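PDB 5MLD: BRAMP domain protein from Streptomyces davawensis, which converts riboflavin-5'-phosphate into 8-amino-8-demethylriboflavin-5'-phosphate, a step in making the antibiotic roseoflavin, with glutamate as the amino donor. Local coordinates for residues I7-L12 with Q20-I25; V86-I91 with G128-G133; D136-V141 with Y163-A168; P157-A162 with V193-H198. All blocks are in the same frame, centred on the assembly; numbering follows the deposited sequence.

Contact 1 of 4, residues I7-L12 with Q20-I25; sequences ILNTTL and QTQGLI. With 8DP (8-demethyl-8-aminoriboflavin-5'-phosphate), chain I.
The amide nitrogen ND2 of N9 serves two partners: it donates a 3.0 Å hydrogen bond to OE1 of Q22, and a weak bond joins it to the hydroxyl of S19. The chains of N9 and Q22 cross at nearly a right angle, yet their amide planes are only 21° apart, and ND2 lies in the plane of the Q22 carbonyl. A side chain with CG anti to the backbone N (chi1 -174°) carries the N9 amide off the strand toward the helix. Asparagine suits the spot because OD1 accepts from T11 N at 2.9 Å, an Asx turn that shapes the chain just after the strand. Here the first beta-alpha connection of the flavodoxin-like fold wraps the flavin phosphate. T11 OG1 donates to 8DP O3 at 2.6 Å, Q20 N to O2 at 2.8 Å, while T21 holds O1 doubly, through N (3.0 Å) and OG1 (2.8 Å). The dipole of helix 20-34 probably helps to balance the phosphate charge. Farther along, I25 sets CD1 against N9 CB (3.5 Å), and its chain slides past that of I7 in the opposite direction, CD1 lying 4.0 Å from I7 CG2; these branched hydrocarbons suit a buried seam between strand and helix.

Contact 2 of 4, residues V86-I91 with G128-G133; sequences VIATPI and GLLMCG. With 8DP (8-demethyl-8-aminoriboflavin-5'-phosphate), chain I.
L130 fits between two smaller neighbours on the adjacent strand, its CG 3.9 Å from V86 CG1 and its CB the same distance from A88 CB. The small A88 methyl meets the base of the broad leucine, and V86, paired with the glycine G128, has CG1 anti to its backbone N and turned to the leucine. On the face that carries I87, L129, T89 and M131, L129 leans its CD1 onto I87, 3.7 Å from CB, while T89 and M131 lie side by side, pointing the same way, with T89 CG2 3.8 Å from M131 CG. A chi1 of -176° sends the T89 hydroxyl to P90 O, where it bonds at 2.6 Å, and keeps the methyl for the methionine. Five backbone hydrogen bonds join the strands in parallel: I87, T89 and I91 donate to G128, L130 and C132, and L130 and C132 donate back to I87 and T89. Beyond them I91 CD1 rests 4.0 Å from CA of G133, a glycine whose bare backbone also lies close to 8DP. The P90 ring puts CG 3.5 Å from 8DP O3. This is the centre of the flavodoxin-like sheet: V86, A88, P90 and C132 meet helix 20-34 on one face, L129 and M131 meet helix 138-152 on the other, and strands 4-9 and 161-164 flank the pair.

Contact 3 of 4, residues D136-V141 with Y163-A168; sequences DGAHHV and YWLGPA. With 8DP (8-demethyl-8-aminoriboflavin-5'-phosphate), chain I.
A138 sets its methyl over one face of the Y163 ring, a CH-pi contact within the beta-alpha-beta crossover that runs from strand 125-132 through helix 138-152 to strand 161-164. CB lies 3.9 Å from the ring centroid, displaced toward the rim, and alanine is small enough to bring the first turn of the helix this near. The tyrosine is turned to meet it, CG standing between the backbone N and the carbonyl carbon (chi1 61°). One residue on, the H139 ring crosses the tyrosine obliquely, planes at 72° and centroids 5.0 Å apart, with CE1 3.2 Å from Y163 OH. That hydroxyl bonds to E135 of the fourth subunit, so the tyrosine also serves the tetramer. L165 forks between helix and pocket: CD1 touches A138 CB at 4.0 Å, while CD2 rests 3.8 Å from D136 N. D136 OD1 bonds G137 N of the fourth subunit, and H139 N bonds D136 OD2 of that subunit. In the turn before the helix, G137 takes a positive phi, which suits glycine. D136 uses its backbone for the flavin: its O accepts from 8DP N5 at 2.8 Å, and its N donates to O9 at 2.7 Å, an almost straight bond of 173°.

Contact 4 of 4, residues P157-A162 with V193-H198; sequences PPNAAA and VANTSH
P157 and P158 pack against N195 and T196 in a mixed apolar and polar contact, where the loop leading into strand 161-164 meets the middle of helix 183-205. The bond that joins them runs from N195 ND2 to P158 O, 2.8 Å long. The donor stands above the carbonyl plane, 51° out of it, whereas the oxygen lies close to the plane of the N195 amide. A chi1 of -71° swings that amide off the helix to the loop, and P158 CG comes within 3.8 Å of ND2. Asparagine suits this crossing point: OD1 bonds T210, and ND2 also bonds Y123, both of the third subunit. P157 presents its ring to the helix, CG 3.6 Å from T196 CG2 and CB 3.8 Å from N195 CB. T196 can offer that methyl because its hydroxyl turns back to M192 O and Y32. Prolines fit a buried segment of this kind, rigid and with no N-H to satisfy, and N159 takes up the left-handed backbone conformation that asparagine tolerates well. The arrangement belongs to the layered alpha/beta flavodoxin-like fold, in which helix 183-205 lies beside helix 20-34 against the same face of the largely parallel sheet.

In the fold
From the N terminus, contact 1 closes first, a short loop between strand 4-9 and helix 20-34 that cups the flavin phosphate. Contact 2 then spans the much longer excursion from strand 84-92 to strand 125-132; strand 4-9 pairs with strand 84-92, so contacts 1 and 2 share the sheet. Contact 3 closes after contact 2, linking the start of helix 138-152 to the end of strand 161-164, which pairs with strand 125-132. Contacts 1, 2 and 3 all touch 8DP. Contact 4 crosses contact 3, since residues 157-162 fall between 136-141 and 163-168, and 193-198 come after both; it binds the sheet to helix 183-205, away from the flavin. None of the four nests within another.

Contact 1 of 4, residues I7-L12 with Q20-I25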
# COMPACT_ATOMS: atom_id res chain seq x y z
N ILE A 7 -16.20 14.22 -12.91
CA ILE A 7 -14.93 14.43 -12.23
C ILE A 7 -15.23 14.90 -10.82
O ILE A 7 -15.88 15.93 -10.65
CB ILE A 7 -14.05 15.45 -12.97
CG1 ILE A 7 -13.91 15.05 -14.45
CG2 ILE A 7 -12.69 15.56 -12.26
CD1 ILE A 7 -13.22 16.08 -15.34
N LEU A 8 -14.78 14.15 -9.82
CA LEU A 8 -15.07 14.47 -8.42
C LEU A 8 -13.81 15.05 -7.80
O LEU A 8 -12.84 14.33 -7.56
CB LEU A 8 -15.54 13.25 -7.64
CG LEU A 8 -16.77 12.54 -8.21
CD1 LEU A 8 -17.15 11.35 -7.33
CD2 LEU A 8 -17.93 13.52 -8.34
N ASN A 9 -13.80 16.37 -7.56
CA ASN A 9 -12.72 16.98 -6.81
C ASN A 9 -12.96 16.69 -5.33
O ASN A 9 -13.93 17.19 -4.75
CB ASN A 9 -12.65 18.48 -7.06
CG ASN A 9 -11.45 19.11 -6.41
OD1 ASN A 9 -10.90 18.54 -5.47
ND2 ASN A 9 -11.03 20.26 -6.90
N THR A 10 -12.08 15.90 -4.72
CA THR A 10 -12.29 15.48 -3.34
C THR A 10 -11.44 16.28 -2.35
O THR A 10 -11.16 15.79 -1.24
CB THR A 10 -12.06 13.97 -3.20
OG1 THR A 10 -10.74 13.65 -3.65
CG2 THR A 10 -13.05 13.21 -4.12
N THR A 11 -11.04 17.50 -2.72
CA THR A 11 -10.37 18.39 -1.79
C THR A 11 -11.22 18.63 -0.55
O THR A 11 -12.45 18.56 -0.58
CB THR A 11 -10.08 19.74 -2.47
OG1 THR A 11 -9.42 20.61 -1.54
CG2 THR A 11 -11.38 20.41 -2.93
N LEU A 12 -10.54 18.94 0.56
CA LEU A 12 -11.21 19.20 1.82
C LEU A 12 -11.60 20.66 2.02
O LEU A 12 -12.24 20.97 3.03
CB LEU A 12 -10.32 18.76 2.99
CG LEU A 12 -10.09 17.25 2.98
CD1 LEU A 12 -9.16 16.87 4.13
CD2 LEU A 12 -11.41 16.49 3.08
N GLN A 20 -5.33 23.05 -5.25
CA GLN A 20 -4.22 22.59 -6.09
C GLN A 20 -4.70 21.56 -7.11
O GLN A 20 -4.34 21.63 -8.30
CB GLN A 20 -3.10 21.97 -5.22
CG GLN A 20 -2.68 22.76 -3.96
CD GLN A 20 -2.01 24.08 -4.27
OE1 GLN A 20 -1.03 24.14 -5.03
NE2 GLN A 20 -2.53 25.17 -3.69
N THR A 21 -5.51 20.60 -6.66
CA THR A 21 -5.97 19.51 -7.52
C THR A 21 -6.80 20.04 -8.67
O THR A 21 -6.77 19.48 -9.78
CB THR A 21 -6.80 18.51 -6.71
OG1 THR A 21 -6.10 18.15 -5.53
CG2 THR A 21 -7.06 17.25 -7.52
N GLN A 22 -7.55 21.12 -8.43
CA GLN A 22 -8.39 21.71 -9.47
C GLN A 22 -7.58 22.09 -10.70
O GLN A 22 -8.13 22.11 -11.81
CB GLN A 22 -9.11 22.94 -8.89
CG GLN A 22 -10.13 23.58 -9.85
CD GLN A 22 -11.31 22.66 -10.13
OE1 GLN A 22 -11.71 21.88 -9.27
NE2 GLN A 22 -11.87 22.76 -11.33
N GLY A 23 -6.29 22.39 -10.54
CA GLY A 23 -5.45 22.67 -11.69
C GLY A 23 -5.38 21.52 -12.67
O GLY A 23 -5.43 21.72 -13.89
N LEU A 24 -5.29 20.28 -12.17
CA LEU A 24 -5.31 19.12 -13.06
C LEU A 24 -6.67 18.96 -13.73
O LEU A 24 -6.75 18.62 -14.92
CB LEU A 24 -4.92 17.85 -12.29
CG LEU A 24 -3.45 17.74 -11.88
CD1 LEU A 24 -3.21 18.41 -10.51
CD2 LEU A 24 -2.98 16.29 -11.91
N ILE A 25 -7.75 19.19 -12.98
CA ILE A 25 -9.11 19.12 -13.52
C ILE A 25 -9.27 20.13 -14.64
O ILE A 25 -9.85 19.83 -15.70
CB ILE A 25 -10.14 19.35 -12.40
CG1 ILE A 25 -9.98 18.31 -11.28
CG2 ILE A 25 -11.57 19.36 -12.96
CD1 ILE A 25 -10.99 18.47 -10.15
C4 8DP I . -1.37 17.63 -0.12
C5 8DP I . -0.18 17.71 0.84
C8 8DP I . -2.43 17.52 4.46
N3 8DP I . -0.38 14.12 3.22
C2 8DP I . -2.43 19.42 -1.66
N2 8DP I . -3.16 18.66 4.94
N1 8DP I . -0.23 16.46 1.70
C6 8DP I . -0.98 16.42 2.83
O6 8DP I . -1.95 19.89 0.59
N4 8DP I . 1.18 15.36 0.17
C12 8DP I . -1.04 15.24 3.61
C13 8DP I . 0.43 15.34 1.30
C14 8DP I . 0.35 14.16 2.07
C15 8DP I . 1.05 13.04 1.61
C16 8DP I . 1.82 14.28 -0.22
C1 8DP I . -3.73 20.23 -1.65
C3 8DP I . -2.32 18.83 -0.25
C7 8DP I . -1.66 17.58 3.28
C9 8DP I . -2.47 16.32 5.22
O1 8DP I . -6.85 20.40 -3.96
P1 8DP I . -6.04 20.69 -2.67
O2 8DP I . -5.67 22.22 -2.64
O3 8DP I . -6.82 20.30 -1.42
O4 8DP I . -4.66 19.87 -2.74
O5 8DP I . -2.50 18.48 -2.67
O7 8DP I . -1.62 16.62 -0.81
C10 8DP I . -3.28 16.23 6.49
C11 8DP I . -1.79 15.20 4.79
O8 8DP I . 1.01 11.84 2.31
N5 8DP I . 1.76 13.12 0.48
O9 8DP I . 2.60 14.26 -1.40

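Contact 2 of 4, residues V86-I91 with G128-G133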
# COMPACT_ATOMS: atom_id res chain seq x y z
N VAL A 86 -13.92 10.06 -12.96
CA VAL A 86 -12.57 10.48 -12.64
C VAL A 86 -12.58 10.95 -11.20
O VAL A 86 -13.20 11.97 -10.89
CB VAL A 86 -12.07 11.59 -13.56
CG1 VAL A 86 -10.66 12.02 -13.13
CG2 VAL A 86 -12.13 11.15 -15.03
N ILE A 87 -11.87 10.24 -10.33
CA ILE A 87 -11.63 10.75 -8.98
C ILE A 87 -10.42 11.68 -9.06
O ILE A 87 -9.36 11.30 -9.54
CB ILE A 87 -11.38 9.62 -7.97
CG1 ILE A 87 -12.56 8.63 -7.93
CG2 ILE A 87 -11.08 10.23 -6.59
CD1 ILE A 87 -13.85 9.21 -7.41
N ALA A 88 -10.60 12.91 -8.61
CA ALA A 88 -9.52 13.90 -8.65
C ALA A 88 -9.21 14.23 -7.20
O ALA A 88 -9.90 15.05 -6.59
CB ALA A 88 -9.91 15.13 -9.46
N THR A 89 -8.17 13.61 -6.66
CA THR A 89 -8.01 13.69 -5.22
C THR A 89 -6.65 14.27 -4.85
O THR A 89 -5.62 13.90 -5.43
CB THR A 89 -8.19 12.30 -4.56
OG1 THR A 89 -8.10 12.44 -3.14
CG2 THR A 89 -7.14 11.28 -5.06
N PRO A 90 -6.62 15.17 -3.88
CA PRO A 90 -5.36 15.43 -3.18
C PRO A 90 -4.95 14.16 -2.45
O PRO A 90 -5.76 13.25 -2.22
CB PRO A 90 -5.71 16.55 -2.19
CG PRO A 90 -7.07 17.01 -2.54
CD PRO A 90 -7.75 15.90 -3.29
N ILE A 91 -3.68 14.11 -2.04
CA ILE A 91 -3.16 13.00 -1.25
C ILE A 91 -3.09 13.42 0.21
O ILE A 91 -2.50 14.46 0.52
CB ILE A 91 -1.78 12.56 -1.76
CG1 ILE A 91 -1.92 12.07 -3.21
CG2 ILE A 91 -1.17 11.50 -0.79
CD1 ILE A 91 -0.61 11.88 -3.97
N GLY A 128 -10.83 6.84 -14.29
CA GLY A 128 -9.53 7.46 -14.37
C GLY A 128 -9.25 8.18 -13.07
O GLY A 128 -10.12 8.26 -12.19
N LEU A 129 -8.05 8.70 -12.95
CA LEU A 129 -7.62 9.27 -11.69
C LEU A 129 -6.77 10.50 -11.96
O LEU A 129 -5.89 10.46 -12.82
CB LEU A 129 -6.84 8.21 -10.92
CG LEU A 129 -6.62 8.35 -9.43
CD1 LEU A 129 -7.96 8.44 -8.71
CD2 LEU A 129 -5.88 7.12 -9.02
N LEU A 130 -7.05 11.59 -11.24
CA LEU A 130 -6.17 12.75 -11.16
C LEU A 130 -5.74 12.92 -9.71
O LEU A 130 -6.58 12.88 -8.81
CB LEU A 130 -6.87 14.02 -11.65
CG LEU A 130 -7.36 14.01 -13.11
CD1 LEU A 130 -8.16 15.25 -13.38
CD2 LEU A 130 -6.18 13.91 -14.11
N MET A 131 -4.44 13.09 -9.46
CA MET A 131 -3.96 13.19 -8.08
C MET A 131 -2.98 14.34 -7.94
O MET A 131 -2.21 14.64 -8.86
CB MET A 131 -3.30 11.89 -7.61
CG MET A 131 -4.23 10.71 -7.44
SD MET A 131 -3.28 9.20 -7.27
CE MET A 131 -2.59 8.98 -8.90
N CYS A 132 -2.97 14.95 -6.76
CA CYS A 132 -2.04 16.04 -6.47
C CYS A 132 -1.50 15.83 -5.06
O CYS A 132 -2.29 15.73 -4.12
CB CYS A 132 -2.74 17.40 -6.57
SG CYS A 132 -1.53 18.67 -6.73
N GLY A 133 -0.18 15.75 -4.91
CA GLY A 133 0.43 15.71 -3.60
C GLY A 133 1.60 16.67 -3.56
O GLY A 133 2.09 17.11 -4.60
C4 8DP I . -1.37 17.63 -0.12
C5 8DP I . -0.18 17.71 0.84
C8 8DP I . -2.43 17.52 4.46
N3 8DP I . -0.38 14.12 3.22
C2 8DP I . -2.43 19.42 -1.66
N2 8DP I . -3.16 18.66 4.94
N1 8DP I . -0.23 16.46 1.70
C6 8DP I . -0.98 16.42 2.83
O6 8DP I . -1.95 19.89 0.59
N4 8DP I . 1.18 15.36 0.17
C12 8DP I . -1.04 15.24 3.61
C13 8DP I . 0.43 15.34 1.30
C14 8DP I . 0.35 14.16 2.07
C15 8DP I . 1.05 13.04 1.61
C16 8DP I . 1.82 14.28 -0.22
C1 8DP I . -3.73 20.23 -1.65
C3 8DP I . -2.32 18.83 -0.25
C7 8DP I . -1.66 17.58 3.28
C9 8DP I . -2.47 16.32 5.22
O1 8DP I . -6.85 20.40 -3.96
P1 8DP I . -6.04 20.69 -2.67
O2 8DP I . -5.67 22.22 -2.64
O3 8DP I . -6.82 20.30 -1.42
O4 8DP I . -4.66 19.87 -2.74
O5 8DP I . -2.50 18.48 -2.67
O7 8DP I . -1.62 16.62 -0.81
C10 8DP I . -3.28 16.23 6.49
C11 8DP I . -1.79 15.20 4.79
O8 8DP I . 1.01 11.84 2.31
N5 8DP I . 1.76 13.12 0.48
O9 8DP I . 2.60 14.26 -1.40

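Contact 3 of 4, residues D136-V141 with Y163-A168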
# COMPACT_ATOMS: atom_id res chain seq x y z
N ASP A 136 4.63 12.84 -2.42
CA ASP A 136 4.72 11.38 -2.45
C ASP A 136 3.35 10.73 -2.25
O ASP A 136 2.55 11.21 -1.45
CB ASP A 136 5.70 10.91 -1.38
CG ASP A 136 5.92 9.42 -1.39
OD1 ASP A 136 6.30 8.88 -2.45
OD2 ASP A 136 5.72 8.81 -0.33
N GLY A 137 3.11 9.63 -2.96
CA GLY A 137 1.93 8.81 -2.69
C GLY A 137 1.08 8.49 -3.91
O GLY A 137 0.09 7.76 -3.79
N ALA A 138 1.45 9.03 -5.07
CA ALA A 138 0.58 8.94 -6.24
C ALA A 138 0.32 7.49 -6.65
O ALA A 138 -0.83 7.08 -6.81
CB ALA A 138 1.19 9.73 -7.40
N HIS A 139 1.38 6.70 -6.86
CA HIS A 139 1.14 5.33 -7.34
C HIS A 139 0.47 4.46 -6.28
O HIS A 139 -0.32 3.55 -6.61
CB HIS A 139 2.46 4.74 -7.82
CG HIS A 139 2.98 5.40 -9.06
ND1 HIS A 139 4.05 6.28 -9.05
CD2 HIS A 139 2.55 5.35 -10.34
CE1 HIS A 139 4.25 6.73 -10.28
NE2 HIS A 139 3.37 6.18 -11.08
N HIS A 140 0.74 4.72 -5.00
CA HIS A 140 0.08 3.99 -3.92
C HIS A 140 -1.42 4.28 -3.90
O HIS A 140 -2.24 3.36 -3.82
CB HIS A 140 0.74 4.37 -2.59
CG HIS A 140 0.21 3.62 -1.40
ND1 HIS A 140 0.39 4.07 -0.11
CD2 HIS A 140 -0.48 2.46 -1.31
CE1 HIS A 140 -0.17 3.21 0.73
NE2 HIS A 140 -0.70 2.23 0.03
N VAL A 141 -1.79 5.56 -4.00
CA VAL A 141 -3.21 5.91 -4.02
C VAL A 141 -3.88 5.34 -5.26
O VAL A 141 -5.00 4.83 -5.19
CB VAL A 141 -3.38 7.44 -3.94
CG1 VAL A 141 -4.82 7.81 -4.10
CG2 VAL A 141 -2.87 7.95 -2.60
N TYR A 163 -0.95 12.74 -12.42
CA TYR A 163 -0.67 13.27 -11.09
C TYR A 163 0.43 14.32 -11.17
O TYR A 163 1.18 14.40 -12.15
CB TYR A 163 -0.27 12.14 -10.12
CG TYR A 163 0.97 11.41 -10.57
CD1 TYR A 163 0.89 10.34 -11.43
CD2 TYR A 163 2.23 11.82 -10.15
CE1 TYR A 163 2.00 9.69 -11.87
CE2 TYR A 163 3.37 11.16 -10.58
CZ TYR A 163 3.25 10.11 -11.45
OH TYR A 163 4.35 9.44 -11.91
N TRP A 164 0.52 15.13 -10.11
CA TRP A 164 1.63 16.03 -9.88
C TRP A 164 2.17 15.80 -8.48
O TRP A 164 1.41 15.61 -7.53
CB TRP A 164 1.22 17.51 -10.03
CG TRP A 164 2.38 18.47 -9.90
CD1 TRP A 164 3.16 18.96 -10.91
CD2 TRP A 164 2.88 19.06 -8.69
NE1 TRP A 164 4.12 19.80 -10.42
CE2 TRP A 164 3.96 19.90 -9.05
CE3 TRP A 164 2.51 18.98 -7.34
CZ2 TRP A 164 4.69 20.64 -8.11
CZ3 TRP A 164 3.24 19.71 -6.40
CH2 TRP A 164 4.32 20.53 -6.79
N LEU A 165 3.49 15.79 -8.36
CA LEU A 165 4.19 15.76 -7.09
C LEU A 165 5.43 16.63 -7.21
O LEU A 165 6.05 16.68 -8.28
CB LEU A 165 4.66 14.33 -6.70
CG LEU A 165 3.62 13.21 -6.66
CD1 LEU A 165 4.43 11.92 -6.50
CD2 LEU A 165 2.62 13.40 -5.54
N GLY A 166 5.80 17.30 -6.12
CA GLY A 166 7.11 17.89 -6.03
C GLY A 166 8.16 16.90 -5.51
O GLY A 166 7.90 15.70 -5.34
N PRO A 167 9.38 17.39 -5.26
CA PRO A 167 10.42 16.53 -4.68
C PRO A 167 10.13 16.21 -3.22
O PRO A 167 9.25 16.80 -2.60
CB PRO A 167 11.68 17.37 -4.83
CG PRO A 167 11.17 18.77 -4.66
CD PRO A 167 9.81 18.80 -5.33
N ALA A 168 10.90 15.27 -2.66
CA ALA A 168 10.87 15.01 -1.23
C ALA A 168 10.89 16.33 -0.47
O ALA A 168 11.75 17.18 -0.69
CB ALA A 168 12.07 14.14 -0.82
C4 8DP I . -1.37 17.63 -0.12
C5 8DP I . -0.18 17.71 0.84
C8 8DP I . -2.43 17.52 4.46
N3 8DP I . -0.38 14.12 3.22
C2 8DP I . -2.43 19.42 -1.66
N2 8DP I . -3.16 18.66 4.94
N1 8DP I . -0.23 16.46 1.70
C6 8DP I . -0.98 16.42 2.83
O6 8DP I . -1.95 19.89 0.59
N4 8DP I . 1.18 15.36 0.17
C12 8DP I . -1.04 15.24 3.61
C13 8DP I . 0.43 15.34 1.30
C14 8DP I . 0.35 14.16 2.07
C15 8DP I . 1.05 13.04 1.61
C16 8DP I . 1.82 14.28 -0.22
C1 8DP I . -3.73 20.23 -1.65
C3 8DP I . -2.32 18.83 -0.25
C7 8DP I . -1.66 17.58 3.28
C9 8DP I . -2.47 16.32 5.22
O1 8DP I . -6.85 20.40 -3.96
P1 8DP I . -6.04 20.69 -2.67
O2 8DP I . -5.67 22.22 -2.64
O3 8DP I . -6.82 20.30 -1.42
O4 8DP I . -4.66 19.87 -2.74
O5 8DP I . -2.50 18.48 -2.67
O7 8DP I . -1.62 16.62 -0.81
C10 8DP I . -3.28 16.23 6.49
C11 8DP I . -1.79 15.20 4.79
O8 8DP I . 1.01 11.84 2.31
N5 8DP I . 1.76 13.12 0.48
O9 8DP I . 2.60 14.26 -1.40

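Contact 4 of 4, residues P157-A162 with V193-H198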
# COMPACT_ATOMS: atom_id res chain seq x y z
N PRO A 157 -8.27 1.71 -18.27
CA PRO A 157 -7.38 1.64 -19.43
C PRO A 157 -5.94 1.78 -18.98
O PRO A 157 -5.68 2.05 -17.80
CB PRO A 157 -7.83 2.85 -20.27
CG PRO A 157 -8.32 3.84 -19.26
CD PRO A 157 -8.84 3.05 -18.08
N PRO A 158 -4.97 1.59 -19.87
CA PRO A 158 -3.58 1.89 -19.51
C PRO A 158 -3.39 3.37 -19.30
O PRO A 158 -4.12 4.21 -19.85
CB PRO A 158 -2.78 1.42 -20.73
CG PRO A 158 -3.75 1.52 -21.85
CD PRO A 158 -5.07 1.10 -21.26
N ASN A 159 -2.41 3.69 -18.46
CA ASN A 159 -2.03 5.07 -18.17
C ASN A 159 -3.24 5.90 -17.75
O ASN A 159 -3.48 7.01 -18.22
CB ASN A 159 -1.30 5.67 -19.38
CG ASN A 159 -0.07 4.84 -19.77
OD1 ASN A 159 -0.04 4.22 -20.83
ND2 ASN A 159 0.92 4.81 -18.89
N ALA A 160 -4.04 5.32 -16.86
CA ALA A 160 -5.29 5.92 -16.44
C ALA A 160 -5.15 6.88 -15.27
O ALA A 160 -6.15 7.47 -14.87
CB ALA A 160 -6.29 4.84 -16.06
N ALA A 161 -3.95 7.03 -14.69
CA ALA A 161 -3.74 7.87 -13.51
C ALA A 161 -2.71 8.95 -13.82
O ALA A 161 -1.56 8.63 -14.11
CB ALA A 161 -3.28 7.03 -12.32
N ALA A 162 -3.13 10.22 -13.75
CA ALA A 162 -2.26 11.36 -13.95
C ALA A 162 -2.12 12.15 -12.65
O ALA A 162 -3.07 12.23 -11.87
CB ALA A 162 -2.79 12.28 -15.04
N VAL A 193 -6.94 11.06 -20.60
CA VAL A 193 -8.17 11.46 -21.29
C VAL A 193 -8.35 10.67 -22.58
O VAL A 193 -9.45 10.18 -22.87
CB VAL A 193 -8.15 12.97 -21.56
CG1 VAL A 193 -9.33 13.37 -22.48
CG2 VAL A 193 -8.23 13.71 -20.24
N ALA A 194 -7.29 10.54 -23.37
CA ALA A 194 -7.40 9.81 -24.63
C ALA A 194 -7.82 8.36 -24.38
O ALA A 194 -8.69 7.83 -25.09
CB ALA A 194 -6.08 9.87 -25.39
N ASN A 195 -7.22 7.72 -23.38
CA ASN A 195 -7.46 6.29 -23.19
C ASN A 195 -8.79 6.01 -22.49
O ASN A 195 -9.51 5.08 -22.88
CB ASN A 195 -6.31 5.66 -22.39
CG ASN A 195 -5.02 5.56 -23.18
OD1 ASN A 195 -4.99 5.73 -24.40
ND2 ASN A 195 -3.93 5.25 -22.48
N THR A 196 -9.16 6.79 -21.46
CA THR A 196 -10.49 6.60 -20.86
C THR A 196 -11.59 6.87 -21.87
O THR A 196 -12.62 6.19 -21.86
CB THR A 196 -10.70 7.49 -19.64
OG1 THR A 196 -10.49 8.87 -19.99
CG2 THR A 196 -9.73 7.09 -18.54
N SER A 197 -11.41 7.87 -22.72
CA SER A 197 -12.42 8.19 -23.73
C SER A 197 -12.60 7.04 -24.71
O SER A 197 -13.74 6.66 -25.04
CB SER A 197 -12.05 9.47 -24.47
OG SER A 197 -12.03 10.57 -23.57
N HIS A 198 -11.49 6.48 -25.20
CA HIS A 198 -11.57 5.35 -26.13
C HIS A 198 -12.28 4.16 -25.49
O HIS A 198 -13.20 3.58 -26.07
CB HIS A 198 -10.18 4.95 -26.61
CG HIS A 198 -10.20 3.77 -27.53
ND1 HIS A 198 -10.54 3.88 -28.86
CD2 HIS A 198 -9.96 2.46 -27.30
CE1 HIS A 198 -10.48 2.68 -29.42
NE2 HIS A 198 -10.15 1.80 -28.50